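Domain of unknown function (Pectobacterium atrosepticum SCRI1043, PDB 3CJL) is of unknown function, belongs to the DUF3861 family, and forms a two-chain assembly built largely from helices packed across a shared interface. Local coordinates at residues A50-V53 / G54-L57; G59-M62 / M63-K67; A76-R79 / A80-N84. All blocks are in the same frame, centred on the assembly; numbering follows the deposited sequence.

Contact 1. Residues A50-V53 / G54-L57; sequences AFMV and GLKL. With EDO (1,2-ethanediol), chain C.
Gly-54 N and Ala-50 O, 2.9 Å apart, form the first of four successive main-chain hydrogen bonds that carry these two turns of alpha-helix. Leu-55 N to Phe-51 O repeats it at 2.9 Å, and Lys-56 binds Met-52, and Leu-57 binds Val-53, in the same i to i+4 way. Lys-56 then sends its ammonium group well clear of the helix: NZ donates to O2 of a 1,2-ethanediol molecule at 3.2 Å, probably picked up from the crystallisation liquor, and also makes a salt bridge to Asp-28.

Outside the backbone the contact is apolar, made by pairs four residues apart that lean the same way. The methyl carbon CE of selenomethionine Met-52 lies 4.0 Å from CD of Lys-56, so the lysine begins as a greasy chain alongside another and becomes polar only at its end. With chi1 at -58° the lysine CG lies beside its own backbone N, which places it 3.1 Å from Met-52 O; bends at chi2 (-43°) and chi3 (-73°) curl the chain further out. On a neighbouring side of the helix, Phe-51 brings its CZ to 4.1 Å from CD2 of Leu-55, and on a further side Val-53 lays CG1 4.0 Å from CD1 of Leu-57. Between these side chains Gly-54 presents bare backbone.

Met-52 packs on Leu-33, Leu-34 and Val-37 of helix 30-37, while Leu-57 rests on Phe-24 of strand 19-26. With Phe-51 against Phe-71 of the second subunit, the rings steeply inclined, and Leu-55 between helix 75-86 and Phe-58 of that other chain, this middle part of helix 45-64 is a buried hub between sheet, helices and partner subunit.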
loop_
_atom_site.group_PDB
_atom_site.type_symbol
_atom_site.label_atom_id
_atom_site.label_comp_id
_atom_site.label_asym_id
_atom_site.label_seq_id
_atom_site.Cartn_x
_atom_site.Cartn_y
_atom_site.Cartn_z
ATOM N N ALA A 50 -8.733 -0.281 1.738
ATOM C CA ALA A 50 -7.567 0.573 1.403
ATOM C C ALA A 50 -6.291 0.186 2.184
ATOM O O ALA A 50 -5.210 0.088 1.642
ATOM C CB ALA A 50 -7.911 2.070 1.660
ATOM N N PHE A 51 -6.458 -0.028 3.474
ATOM C CA PHE A 51 -5.385 -0.420 4.377
ATOM C C PHE A 51 -4.755 -1.738 3.958
ATOM O O PHE A 51 -3.532 -1.833 3.872
ATOM C CB PHE A 51 -5.938 -0.427 5.824
ATOM C CG PHE A 51 -5.244 -1.334 6.765
ATOM C CD1 PHE A 51 -4.043 -0.991 7.339
ATOM C CD2 PHE A 51 -5.827 -2.532 7.121
ATOM C CE1 PHE A 51 -3.432 -1.870 8.222
ATOM C CE2 PHE A 51 -5.213 -3.379 7.994
ATOM C CZ PHE A 51 -4.023 -3.047 8.536
HETATM N N MSE A 52 -5.585 -2.732 3.669
HETATM C CA MSE A 52 -5.113 -4.062 3.270
HETATM C C MSE A 52 -4.468 -4.068 1.893
HETATM O O MSE A 52 -3.438 -4.689 1.703
HETATM C CB MSE A 52 -6.260 -5.061 3.340
HETATM C CG MSE A 52 -6.684 -5.386 4.793
HETATM SE SE MSE A 52 -5.294 -6.298 5.881
HETATM C CE MSE A 52 -4.739 -7.526 4.494
ATOM N N VAL A 53 -5.043 -3.343 0.937
ATOM C CA VAL A 53 -4.439 -3.223 -0.400
ATOM C C VAL A 53 -3.080 -2.536 -0.312
ATOM O O VAL A 53 -2.097 -3.009 -0.887
ATOM C CB VAL A 53 -5.360 -2.452 -1.380
ATOM C CG1 VAL A 53 -4.622 -2.084 -2.677
ATOM C CG2 VAL A 53 -6.602 -3.277 -1.690
ATOM N N GLY A 54 -3.034 -1.427 0.413
ATOM C CA GLY A 54 -1.820 -0.653 0.568
ATOM C C GLY A 54 -0.704 -1.411 1.239
ATOM O O GLY A 54 0.417 -1.417 0.742
ATOM N N LEU A 55 -1.034 -2.065 2.349
ATOM C CA LEU A 55 -0.097 -2.915 3.104
ATOM C C LEU A 55 0.510 -4.102 2.300
ATOM O O LEU A 55 1.703 -4.384 2.405
ATOM C CB LEU A 55 -0.827 -3.460 4.325
ATOM C CG LEU A 55 -0.077 -4.291 5.349
ATOM C CD1 LEU A 55 0.973 -3.435 6.006
ATOM C CD2 LEU A 55 -1.077 -4.831 6.358
ATOM N N LYS A 56 -0.328 -4.820 1.550
ATOM C CA LYS A 56 0.135 -5.917 0.704
ATOM C C LYS A 56 1.007 -5.416 -0.456
ATOM O O LYS A 56 1.981 -6.058 -0.806
ATOM C CB LYS A 56 -1.025 -6.750 0.147
ATOM C CG LYS A 56 -1.980 -7.390 1.151
ATOM C CD LYS A 56 -1.339 -8.052 2.365
ATOM C CE LYS A 56 -0.657 -9.325 2.049
ATOM N NZ LYS A 56 -0.229 -9.985 3.354
ATOM N N LEU A 57 0.666 -4.272 -1.045
ATOM C CA LEU A 57 1.492 -3.683 -2.102
ATOM C C LEU A 57 2.861 -3.294 -1.577
ATOM O O LEU A 57 3.849 -3.748 -2.114
ATOM C CB LEU A 57 0.826 -2.461 -2.748
ATOM C CG LEU A 57 -0.318 -2.736 -3.726
ATOM C CD1 LEU A 57 -0.979 -1.415 -4.143
ATOM C CD2 LEU A 57 0.174 -3.538 -4.943
HETATM C C1 EDO C . -3.686 -10.890 7.260
HETATM O O1 EDO C . -4.268 -9.894 8.117
HETATM C C2 EDO C . -2.407 -10.350 6.620
HETATM O O2 EDO C . -1.837 -11.316 5.717
#

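Contact 2. Residues G59-M62 / M63-K67; sequences GEVM and MQQRK
Glu-60 and Gln-64 are brought together by opposite choices at chi1: the glutamate CG stands anti to its own N (179°) and leans forward along the helix, whereas the glutamine CG lies beside its N (-65°) and leans back. This is an i to i+4 side-chain bridge on the last turns of helix 45-64. Gln-64 NE2 donates to Glu-60 OE2 at 2.7 Å, reaching the lone pair that faces away from the other carboxylate oxygen. The two flat groups are strongly twisted against each other, with OE2 tilted 16° out of the amide plane. The other end of that amide is used too, since OE1 accepts a hydrogen bond from Gln-47 of the second subunit; the glutamine thus links the carboxylate to the partner chain.

Beneath the bridge the helix is finishing. Met-63 N still bonds to Gly-59 O and Gln-64 N to Glu-60 O, each at 3.0 Å, but Gln-65 has left helical backbone angles, and its N makes just weak, bent bonds to Val-61 O and Met-62 O. The chain then turns away toward helix 69-72, whose Phe-71 packs against Met-62 and Gln-65.

The Glu-60 side chain also packs on Phe-24 and Leu-26 of strand 19-26 and touches His-27. Met-63 occupies the exposed side; its selenomethionine chain folds back over the preceding turn, leaving the methyl carbon CE 3.2 Å from Gly-59 O and 4.2 Å from CB of Met-62.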
loop_
_atom_site.group_PDB
_atom_site.type_symbol
_atom_site.label_atom_id
_atom_site.label_comp_id
_atom_site.label_asym_id
_atom_site.label_seq_id
_atom_site.Cartn_x
_atom_site.Cartn_y
_atom_site.Cartn_z
ATOM N N GLY A 59 4.307 -4.057 1.354
ATOM C CA GLY A 59 4.913 -5.197 2.031
ATOM C C GLY A 59 5.582 -6.208 1.115
ATOM O O GLY A 59 6.651 -6.715 1.428
ATOM N N GLU A 60 4.936 -6.502 -0.005
ATOM C CA GLU A 60 5.518 -7.319 -1.071
ATOM C C GLU A 60 6.824 -6.720 -1.631
ATOM O O GLU A 60 7.795 -7.444 -1.834
ATOM C CB GLU A 60 4.489 -7.500 -2.186
ATOM C CG GLU A 60 4.944 -8.302 -3.386
ATOM C CD GLU A 60 5.433 -9.703 -3.032
ATOM O OE1 GLU A 60 4.816 -10.367 -2.162
ATOM O OE2 GLU A 60 6.443 -10.129 -3.640
ATOM N N VAL A 61 6.865 -5.412 -1.862
ATOM C CA VAL A 61 8.099 -4.768 -2.370
ATOM C C VAL A 61 9.268 -4.903 -1.385
ATOM O O VAL A 61 10.406 -5.173 -1.777
ATOM C CB VAL A 61 7.883 -3.280 -2.733
ATOM C CG1 VAL A 61 9.210 -2.636 -3.121
ATOM C CG2 VAL A 61 6.900 -3.152 -3.886
HETATM N N MSE A 62 8.982 -4.706 -0.116
HETATM C CA MSE A 62 9.980 -4.894 0.926
HETATM C C MSE A 62 10.459 -6.354 1.015
HETATM O O MSE A 62 11.643 -6.576 1.241
HETATM C CB MSE A 62 9.442 -4.402 2.266
HETATM C CG MSE A 62 9.232 -2.896 2.256
HETATM SE SE MSE A 62 8.858 -2.107 4.002
HETATM C CE MSE A 62 7.722 -3.513 4.743
HETATM N N MSE A 63 9.566 -7.327 0.822
HETATM C CA MSE A 63 9.971 -8.748 0.743
HETATM C C MSE A 63 10.957 -8.961 -0.406
HETATM O O MSE A 63 11.916 -9.694 -0.269
HETATM C CB MSE A 63 8.787 -9.691 0.458
HETATM C CG MSE A 63 7.710 -9.850 1.512
HETATM SE SE MSE A 63 8.373 -10.014 3.292
HETATM C CE MSE A 63 8.116 -8.049 3.929
ATOM N N GLN A 64 10.688 -8.321 -1.544
ATOM C CA GLN A 64 11.567 -8.414 -2.720
ATOM C C GLN A 64 12.886 -7.660 -2.557
ATOM O O GLN A 64 13.872 -8.016 -3.180
ATOM C CB GLN A 64 10.835 -7.897 -3.947
ATOM C CG GLN A 64 9.645 -8.758 -4.319
ATOM C CD GLN A 64 8.826 -8.175 -5.435
ATOM O OE1 GLN A 64 9.266 -7.270 -6.130
ATOM N NE2 GLN A 64 7.619 -8.694 -5.613
ATOM N N GLN A 65 12.891 -6.623 -1.723
ATOM C CA GLN A 65 14.057 -5.759 -1.512
ATOM C C GLN A 65 14.531 -5.828 -0.056
ATOM O O GLN A 65 14.898 -4.812 0.524
ATOM C CB GLN A 65 13.681 -4.315 -1.902
ATOM C CG GLN A 65 13.300 -4.131 -3.376
ATOM C CD GLN A 65 14.498 -4.140 -4.324
ATOM O OE1 GLN A 65 14.577 -4.954 -5.236
ATOM N NE2 GLN A 65 15.428 -3.230 -4.109
ATOM N N ARG A 66 14.548 -7.041 0.508
ATOM C CA ARG A 66 14.899 -7.304 1.920
ATOM C C ARG A 66 16.250 -6.712 2.352
ATOM O O ARG A 66 16.367 -6.201 3.462
ATOM C CB ARG A 66 14.890 -8.831 2.192
ATOM C CG ARG A 66 15.115 -9.225 3.657
ATOM C CD ARG A 66 14.959 -10.746 3.953
ATOM N NE ARG A 66 13.626 -11.216 3.594
ATOM C CZ ARG A 66 12.504 -10.937 4.264
ATOM N NH1 ARG A 66 12.509 -10.192 5.380
ATOM N NH2 ARG A 66 11.354 -11.411 3.804
ATOM N N LYS A 67 17.244 -6.798 1.467
ATOM C CA LYS A 67 18.626 -6.334 1.722
ATOM C C LYS A 67 18.843 -4.811 1.586
ATOM O O LYS A 67 19.897 -4.290 1.956
ATOM C CB LYS A 67 19.602 -7.069 0.784
#

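Contact 3. Residues A76-R79 / A80-N84; sequences APFR and AFMMN
Phe-78 and Met-82, one turn apart on helix 75-86, make a Met-aromatic contact, with selenium in place of sulfur because the methionine is selenomethionine. Their side chains run alongside each other on the helix's inner side. CG of Met-82 sits over one face of the ring, displaced toward its rim, in a CH-pi contact 4.2 Å from the ring centroid. Its SE approaches more obliquely, 3.9 Å from CZ of Phe-78. A chi1 of -72° sets the Met-82 CG over the ring, and the bends at chi2 (-54°) and chi3 (-55°) lead the methyl end away from it. Under this pair Met-82 N is bonded to Phe-78 O at 2.9 Å, a regular helical link.

This inner side is closely filled. Phe-78 meets the ring of Phe-58 and packs on Leu-55 and Met-62 of helix 45-64, the longest helix of the chain. Phe-81 touches Leu-55 as well, and its ring stacks with Phe-74 of the second subunit, so the same helix serves both the fold of its own chain and the dimer. Pro-77 meets its counterpart, Pro-77 of the other chain.

The outer side is sparser. Ala-76 and Ala-80 offer only methyl groups there, joined through the backbone by Ala-80 N to Ala-76 O at 3.1 Å. Arg-79 reaches outward from the helix, extended from CG to NE, on the exposed side, where both it and Met-83 also touch a crystal neighbour, so their poses may partly reflect the lattice. The arginine crosses the selenomethionine at an angle, and its guanidinium meets the selenium neither flat-on nor edge-on, with Arg-79 NH1 3.4 Å from Met-83 SE.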
loop_
_atom_site.group_PDB
_atom_site.type_symbol
_atom_site.label_atom_id
_atom_site.label_comp_id
_atom_site.label_asym_id
_atom_site.label_seq_id
_atom_site.Cartn_x
_atom_site.Cartn_y
_atom_site.Cartn_z
ATOM N N ALA A 76 12.003 -5.482 11.349
ATOM C CA ALA A 76 11.623 -5.929 12.686
ATOM C C ALA A 76 10.280 -5.336 13.124
ATOM O O ALA A 76 9.340 -6.096 13.347
ATOM C CB ALA A 76 12.729 -5.629 13.715
ATOM N N PRO A 77 10.174 -3.993 13.247
ATOM C CA PRO A 77 8.874 -3.419 13.631
ATOM C C PRO A 77 7.722 -3.723 12.652
ATOM O O PRO A 77 6.576 -3.826 13.079
ATOM C CB PRO A 77 9.160 -1.919 13.738
ATOM C CG PRO A 77 10.433 -1.704 13.038
ATOM C CD PRO A 77 11.204 -2.947 13.102
ATOM N N PHE A 78 8.034 -3.904 11.379
ATOM C CA PHE A 78 7.036 -4.248 10.388
ATOM C C PHE A 78 6.483 -5.674 10.598
ATOM O O PHE A 78 5.285 -5.900 10.521
ATOM C CB PHE A 78 7.578 -4.113 8.962
ATOM C CG PHE A 78 6.521 -4.317 7.928
ATOM C CD1 PHE A 78 5.498 -3.374 7.783
ATOM C CD2 PHE A 78 6.488 -5.475 7.145
ATOM C CE1 PHE A 78 4.471 -3.568 6.848
ATOM C CE2 PHE A 78 5.467 -5.677 6.199
ATOM C CZ PHE A 78 4.468 -4.722 6.045
ATOM N N ARG A 79 7.373 -6.624 10.840
ATOM C CA ARG A 79 6.974 -7.976 11.182
ATOM C C ARG A 79 6.128 -8.021 12.462
ATOM O O ARG A 79 5.159 -8.753 12.521
ATOM C CB ARG A 79 8.200 -8.877 11.340
ATOM C CG ARG A 79 7.820 -10.342 11.448
ATOM C CD ARG A 79 9.000 -11.284 11.136
ATOM N NE ARG A 79 8.582 -12.686 11.185
ATOM C CZ ARG A 79 8.354 -13.353 12.316
ATOM N NH1 ARG A 79 8.498 -12.782 13.514
ATOM N NH2 ARG A 79 7.980 -14.614 12.262
ATOM N N ALA A 80 6.500 -7.235 13.470
ATOM C CA ALA A 80 5.743 -7.161 14.716
ATOM C C ALA A 80 4.340 -6.597 14.475
ATOM O O ALA A 80 3.367 -7.049 15.075
ATOM C CB ALA A 80 6.491 -6.319 15.757
ATOM N N PHE A 81 4.252 -5.608 13.593
ATOM C CA PHE A 81 2.977 -5.024 13.199
ATOM C C PHE A 81 2.117 -6.079 12.479
ATOM O O PHE A 81 0.925 -6.230 12.774
ATOM C CB PHE A 81 3.233 -3.803 12.310
ATOM C CG PHE A 81 2.001 -3.201 11.723
ATOM C CD1 PHE A 81 1.142 -2.450 12.511
ATOM C CD2 PHE A 81 1.698 -3.386 10.390
ATOM C CE1 PHE A 81 0.004 -1.870 11.959
ATOM C CE2 PHE A 81 0.561 -2.819 9.841
ATOM C CZ PHE A 81 -0.288 -2.061 10.632
HETATM N N MSE A 82 2.733 -6.816 11.562
HETATM C CA MSE A 82 2.037 -7.874 10.829
HETATM C C MSE A 82 1.536 -8.968 11.751
HETATM O O MSE A 82 0.432 -9.451 11.570
HETATM C CB MSE A 82 2.938 -8.512 9.774
HETATM C CG MSE A 82 3.241 -7.638 8.555
HETATM SE SE MSE A 82 1.693 -6.939 7.670
HETATM C CE MSE A 82 0.751 -8.626 7.352
HETATM N N MSE A 83 2.348 -9.351 12.733
HETATM C CA MSE A 83 1.943 -10.380 13.688
HETATM C C MSE A 83 0.768 -9.936 14.549
HETATM O O MSE A 83 -0.104 -10.737 14.834
HETATM C CB MSE A 83 3.105 -10.801 14.584
HETATM C CG MSE A 83 4.008 -11.858 13.971
HETATM SE SE MSE A 83 5.533 -12.143 15.141
HETATM C CE MSE A 83 4.711 -12.011 16.852
ATOM N N ASN A 84 0.752 -8.675 14.966
ATOM C CA ASN A 84 -0.382 -8.140 15.716
ATOM C C ASN A 84 -1.666 -8.083 14.871
ATOM O O ASN A 84 -2.742 -8.373 15.387
ATOM C CB ASN A 84 -0.071 -6.770 16.293
ATOM C CG ASN A 84 -1.185 -6.258 17.179
ATOM O OD1 ASN A 84 -1.405 -6.782 18.266
ATOM N ND2 ASN A 84 -1.907 -5.245 16.711
#

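Overall arrangement
Contacts 1 and 2 follow one another on helix 45-64, and contact 3 belongs to helix 75-86, which packs against it. Contact 1 is the buried core; contacts 2 and 3 each have one buried and one exposed side. Their chemistry follows: apolar pairs, one with an aromatic ring, dominate the first, an amide-carboxylate bridge marks the second near the helix end, and selenium-aromatic packing the third. Phe-78 ties all three together, its CE1 3.6 Å from Leu-55 CD1 of contact 1 and its CD2 close to the Met-62 methyl of contact 2. Each contact also reaches the second subunit, so all three contribute to the dimer interface.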